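PDB 4TKC: mannose recognizing lectin from Marasmius oreades, which binds mannose in pockets of its bulb-type lectin fold, consistent with a general role in carbohydrate binding. Local coordinates for residues 15-23 and 31-39. Residues are numbered along the deposited sequence; the frame is centred on the assembly and turned at random.
Sequences GVIGRGYAL and EFRVTDEGN
Leu-23 and Phe-32 exchange two backbone hydrogen bonds, N to O and O to N, both 2.9 Å, which hold strands 21-23 and 31-34 as the antiparallel arms of a beta hairpin (152° between their directions). Ala-22 stands opposite Arg-33 in the adjoining non-hydrogen-bonded pair, with CA atoms 4.3 Å apart; its small methyl fits against the Glu-31 chain, Ala-22 CB to Glu-31 CG 3.6 Å. Beyond, the carboxylate of Glu-31 takes Arg-33 NE in a salt bridge, met from above its plane. Glu-31 OE2 is also hydrogen-bonded to His-5 NE2, and Arg-33 NH2 forms a salt bridge with Asp-46.

Leu-23, Phe-32 and Val-34 line the opposite, apolar face of the hairpin. Phe-32 projects its ring from a CG anti to the backbone N (chi1 -179°), and its CD2 meets Ile-17 CD1 at 3.7 Å and Leu-23 CD1 at 4.0 Å, both obliquely to the ring; the leucine lies alongside, pointing the same way. Val-34 divides its branches: CG2 packs on Ile-17 CG2 (3.9 Å), whereas CG1 faces the Arg-19 backbone. Strand 92-95 adds Leu-93 against both Leu-23 and Phe-32.

Between strands 15-18 and 21-23 the chain makes a type II turn, with Gly-20 at its third position, where a positive phi suits glycine. Gly-20 N gives its hydrogen to Val-34 O (2.9 Å). Arg-19 then runs extended past Thr-35 O toward the type I turn 35-38, whose Gly-38 N lies over one face of the guanidinium, offset toward its rim.

Backbone pairing therefore fixes the hairpin, aliphatic and aromatic contacts tie it to strand 15-18 of the neighbouring sheet, and the arginine's long, mostly apolar stem carries its charge to the backbone oxygen of Ala-58 and the side-chain amide oxygen of Asn-57.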
ATOM      1  N   GLY A  15      -1.309   3.485  -4.526  1.00 14.26           N
ATOM      2  CA  GLY A  15      -1.887   2.695  -3.480  1.00 14.48           C
ATOM      3  C   GLY A  15      -1.657   1.203  -3.691  1.00 13.94           C
ATOM      4  O   GLY A  15      -1.882   0.688  -4.796  1.00 15.46           O
ATOM      5  N   VAL A  16      -1.463   0.468  -2.592  1.00 13.45           N
ATOM      6  CA  VAL A  16      -1.255  -0.952  -2.643  1.00 14.22           C
ATOM      7  C   VAL A  16      -1.999  -1.652  -1.528  1.00 14.31           C
ATOM      8  O   VAL A  16      -1.949  -1.249  -0.363  1.00 14.73           O
ATOM      9  CB  VAL A  16       0.246  -1.323  -2.482  1.00 15.70           C
ATOM     10  CG1 VAL A  16       0.385  -2.824  -2.250  1.00 16.41           C
ATOM     11  CG2 VAL A  16       0.987  -0.925  -3.736  1.00 14.63           C
ATOM     12  N   ILE A  17      -2.755  -2.691  -1.933  1.00 14.06           N
ATOM     13  CA  ILE A  17      -3.376  -3.629  -0.984  1.00 16.03           C
ATOM     14  C   ILE A  17      -2.661  -4.969  -0.984  1.00 15.52           C
ATOM     15  O   ILE A  17      -2.585  -5.621  -2.029  1.00 15.92           O
ATOM     16  CB  ILE A  17      -4.814  -4.052  -1.395  1.00 25.13           C
ATOM     17  CG1 ILE A  17      -5.643  -2.909  -1.915  1.00 24.57           C
ATOM     18  CG2 ILE A  17      -5.501  -4.764  -0.246  1.00 28.82           C
ATOM     19  CD1 ILE A  17      -7.009  -3.363  -2.377  1.00 37.11           C
ATOM     20  N   GLY A  18      -2.060  -5.364   0.150  1.00 13.94           N
ATOM     21  CA  GLY A  18      -1.486  -6.675   0.220  1.00 13.95           C
ATOM     22  C   GLY A  18      -2.349  -7.701   0.934  1.00 14.24           C
ATOM     23  O   GLY A  18      -3.526  -7.417   1.213  1.00 15.26           O
ATOM     24  N   ARG A  19      -1.851  -8.919   1.096  1.00 13.98           N
ATOM     25  CA  ARG A  19      -2.599 -10.026   1.721  1.00 14.22           C
ATOM     26  C   ARG A  19      -2.995  -9.682   3.141  1.00 15.53           C
ATOM     27  O   ARG A  19      -2.134  -9.203   3.930  1.00 17.04           O
ATOM     28  CB  ARG A  19      -1.804 -11.318   1.719  1.00 16.07           C
ATOM     29  CG  ARG A  19      -1.448 -11.808   0.337  1.00 15.08           C
ATOM     30  CD  ARG A  19      -0.640 -13.090   0.357  1.00 16.91           C
ATOM     31  NE  ARG A  19      -0.461 -13.610  -0.987  1.00 16.28           N
ATOM     32  CZ  ARG A  19       0.235 -14.701  -1.288  1.00 19.61           C
ATOM     33  NH1 ARG A  19       0.338 -15.118  -2.538  1.00 23.51           N
ATOM     34  NH2 ARG A  19       0.770 -15.422  -0.320  1.00 20.87           N
ATOM     35  N   GLY A  20      -4.293  -9.847   3.427  1.00 14.71           N
ATOM     36  CA  GLY A  20      -4.846  -9.479   4.718  1.00 16.93           C
ATOM     37  C   GLY A  20      -5.389  -8.047   4.809  1.00 15.27           C
ATOM     38  O   GLY A  20      -5.774  -7.608   5.895  1.00 16.73           O
ATOM     39  N   TYR A  21      -5.304  -7.303   3.699  1.00 13.98           N
ATOM     40  CA  TYR A  21      -5.786  -5.937   3.634  1.00 15.13           C
ATOM     41  C   TYR A  21      -6.930  -5.879   2.612  1.00 14.40           C
ATOM     42  O   TYR A  21      -7.006  -6.733   1.725  1.00 15.39           O
ATOM     43  CB  TYR A  21      -4.625  -4.937   3.334  1.00 14.36           C
ATOM     44  CG  TYR A  21      -3.513  -5.004   4.373  1.00 15.38           C
ATOM     45  CD1 TYR A  21      -2.660  -6.087   4.353  1.00 13.70           C
ATOM     46  CD2 TYR A  21      -3.555  -4.225   5.516  1.00 15.65           C
ATOM     47  CE1 TYR A  21      -1.681  -6.228   5.329  1.00 14.79           C
ATOM     48  CE2 TYR A  21      -2.548  -4.345   6.483  1.00 15.24           C
ATOM     49  CZ  TYR A  21      -1.698  -5.411   6.413  1.00 14.81           C
ATOM     50  OH  TYR A  21      -0.717  -5.599   7.381  1.00 16.66           O
ATOM     51  N   ALA A  22      -7.664  -4.781   2.668  1.00 15.89           N
ATOM     52  CA  ALA A  22      -8.885  -4.644   1.823  1.00 15.67           C
ATOM     53  C   ALA A  22      -9.317  -3.201   1.715  1.00 14.04           C
ATOM     54  O   ALA A  22      -9.058  -2.404   2.641  1.00 15.41           O
ATOM     55  CB  ALA A  22     -10.020  -5.501   2.368  1.00 15.79           C
ATOM     56  N   LEU A  23     -10.052  -2.872   0.638  1.00 15.77           N
ATOM     57  CA  LEU A  23     -10.886  -1.674   0.625  1.00 14.54           C
ATOM     58  C   LEU A  23     -12.230  -2.077   1.256  1.00 14.84           C
ATOM     59  O   LEU A  23     -12.643  -3.225   1.120  1.00 16.60           O
ATOM     60  CB  LEU A  23     -11.194  -1.177  -0.803  1.00 15.23           C
ATOM     61  CG  LEU A  23      -9.955  -0.943  -1.671  1.00 15.26           C
ATOM     62  CD1 LEU A  23     -10.265  -0.469  -3.082  1.00 15.74           C
ATOM     63  CD2 LEU A  23      -9.064   0.061  -0.961  1.00 15.90           C
ATOM     64  N   GLU A  31     -16.549  -5.319   0.376  1.00 16.83           N
ATOM     65  CA  GLU A  31     -15.130  -5.408   0.732  1.00 15.94           C
ATOM     66  C   GLU A  31     -14.384  -6.020  -0.436  1.00 14.87           C
ATOM     67  O   GLU A  31     -14.688  -7.126  -0.910  1.00 16.38           O
ATOM     68  CB  GLU A  31     -14.981  -6.247   2.001  1.00 17.34           C
ATOM     69  CG  GLU A  31     -13.595  -6.127   2.641  1.00 19.00           C
ATOM     70  CD  GLU A  31     -13.521  -6.845   3.966  1.00 18.31           C
ATOM     71  OE1 GLU A  31     -13.940  -8.014   4.025  1.00 20.65           O
ATOM     72  OE2 GLU A  31     -12.913  -6.295   4.906  1.00 19.27           O
ATOM     73  N   PHE A  32     -13.270  -5.366  -0.790  1.00 15.20           N
ATOM     74  CA  PHE A  32     -12.399  -5.784  -1.869  1.00 13.93           C
ATOM     75  C   PHE A  32     -11.082  -6.223  -1.217  1.00 14.42           C
ATOM     76  O   PHE A  32     -10.268  -5.407  -0.743  1.00 16.30           O
ATOM     77  CB  PHE A  32     -12.146  -4.642  -2.829  1.00 13.92           C
ATOM     78  CG  PHE A  32     -11.264  -5.003  -3.992  1.00 15.00           C
ATOM     79  CD1 PHE A  32     -11.559  -6.072  -4.827  1.00 15.00           C
ATOM     80  CD2 PHE A  32     -10.063  -4.345  -4.188  1.00 18.11           C
ATOM     81  CE1 PHE A  32     -10.768  -6.379  -5.913  1.00 17.35           C
ATOM     82  CE2 PHE A  32      -9.260  -4.663  -5.265  1.00 19.93           C
ATOM     83  CZ  PHE A  32      -9.618  -5.672  -6.128  1.00 17.06           C
ATOM     84  N   ARG A  33     -10.880  -7.534  -1.206  1.00 15.08           N
ATOM     85  CA  ARG A  33      -9.844  -8.176  -0.394  1.00 16.11           C
ATOM     86  C   ARG A  33      -8.744  -8.765  -1.237  1.00 15.67           C
ATOM     87  O   ARG A  33      -8.995  -9.369  -2.285  1.00 16.17           O
ATOM     88  CB  ARG A  33     -10.486  -9.396   0.299  1.00 23.16           C
ATOM     89  CG  ARG A  33     -11.708  -9.143   1.127  1.00 23.72           C
ATOM     90  CD  ARG A  33     -12.373 -10.456   1.525  1.00 21.38           C
ATOM     91  NE  ARG A  33     -13.542 -10.159   2.343  1.00 26.81           N
ATOM     92  CZ  ARG A  33     -14.395 -11.049   2.830  1.00 26.51           C
ATOM     93  NH1 ARG A  33     -14.281 -12.345   2.507  1.00 27.82           N
ATOM     94  NH2 ARG A  33     -15.393 -10.615   3.611  1.00 32.53           N
ATOM     95  N   VAL A  34      -7.517  -8.743  -0.690  1.00 15.60           N
ATOM     96  CA  VAL A  34      -6.476  -9.644  -1.165  1.00 16.58           C
ATOM     97  C   VAL A  34      -6.212 -10.647  -0.029  1.00 17.66           C
ATOM     98  O   VAL A  34      -5.970 -10.243   1.124  1.00 17.20           O
ATOM     99  CB  VAL A  34      -5.190  -8.881  -1.538  1.00 15.98           C
ATOM    100  CG1 VAL A  34      -4.072  -9.838  -1.966  1.00 16.77           C
ATOM    101  CG2 VAL A  34      -5.463  -7.886  -2.656  1.00 16.60           C
ATOM    102  N   THR A  35      -6.428 -11.937  -0.320  1.00 18.31           N
ATOM    103  CA  THR A  35      -6.487 -12.954   0.736  1.00 16.69           C
ATOM    104  C   THR A  35      -5.140 -13.602   0.973  1.00 18.36           C
ATOM    105  O   THR A  35      -4.269 -13.593   0.091  1.00 18.27           O
ATOM    106  CB  THR A  35      -7.566 -14.036   0.473  1.00 17.50           C
ATOM    107  OG1 THR A  35      -7.109 -14.946  -0.520  1.00 20.05           O
ATOM    108  CG2 THR A  35      -8.909 -13.392   0.027  1.00 19.80           C
ATOM    109  N   ASP A  36      -4.999 -14.212   2.147  1.00 19.77           N
ATOM    110  CA  ASP A  36      -3.768 -14.960   2.463  1.00 20.36           C
ATOM    111  C   ASP A  36      -3.621 -16.154   1.514  1.00 22.33           C
ATOM    112  O   ASP A  36      -2.518 -16.609   1.268  1.00 28.10           O
ATOM    113  CB  ASP A  36      -3.761 -15.447   3.915  1.00 22.93           C
ATOM    114  CG  ASP A  36      -3.699 -14.297   4.933  1.00 29.90           C
ATOM    115  OD1 ASP A  36      -3.048 -13.273   4.646  1.00 30.60           O
ATOM    116  OD2 ASP A  36      -4.274 -14.436   6.031  1.00 39.10           O
ATOM    117  N   GLU A  37      -4.741 -16.602   0.934  1.00 23.10           N
ATOM    118  CA  GLU A  37      -4.740 -17.680  -0.050  1.00 21.26           C
ATOM    119  C   GLU A  37      -4.352 -17.146  -1.457  1.00 24.18           C
ATOM    120  O   GLU A  37      -4.300 -17.908  -2.413  1.00 30.06           O
ATOM    121  CB  GLU A  37      -6.123 -18.387  -0.084  1.00 26.48           C
ATOM    122  CG  GLU A  37      -6.504 -19.114   1.212  1.00 35.84           C
ATOM    123  CD  GLU A  37      -6.794 -18.167   2.386  1.00 30.79           C
ATOM    124  OE1 GLU A  37      -7.442 -17.113   2.177  1.00 38.13           O
ATOM    125  OE2 GLU A  37      -6.441 -18.509   3.539  1.00 60.99           O
ATOM    126  N   GLY A  38      -4.026 -15.852  -1.557  1.00 18.48           N
ATOM    127  CA  GLY A  38      -3.631 -15.243  -2.830  1.00 20.23           C
ATOM    128  C   GLY A  38      -4.774 -15.028  -3.810  1.00 16.91           C
ATOM    129  O   GLY A  38      -4.566 -14.914  -5.022  1.00 17.49           O
ATOM    130  N   ASN A  39      -5.971 -14.849  -3.266  1.00 15.99           N
ATOM    131  CA  ASN A  39      -7.071 -14.478  -4.125  1.00 16.45           C
ATOM    132  C   ASN A  39      -7.470 -13.015  -4.014  1.00 16.50           C
ATOM    133  O   ASN A  39      -7.267 -12.384  -2.978  1.00 19.09           O
ATOM    134  CB  ASN A  39      -8.298 -15.368  -3.874  1.00 19.33           C
ATOM    135  CG  ASN A  39      -7.973 -16.834  -4.050  1.00 20.57           C
ATOM    136  OD1 ASN A  39      -7.236 -17.195  -4.959  1.00 19.75           O
ATOM    137  ND2 ASN A  39      -8.406 -17.663  -3.119  1.00 24.41           N
TER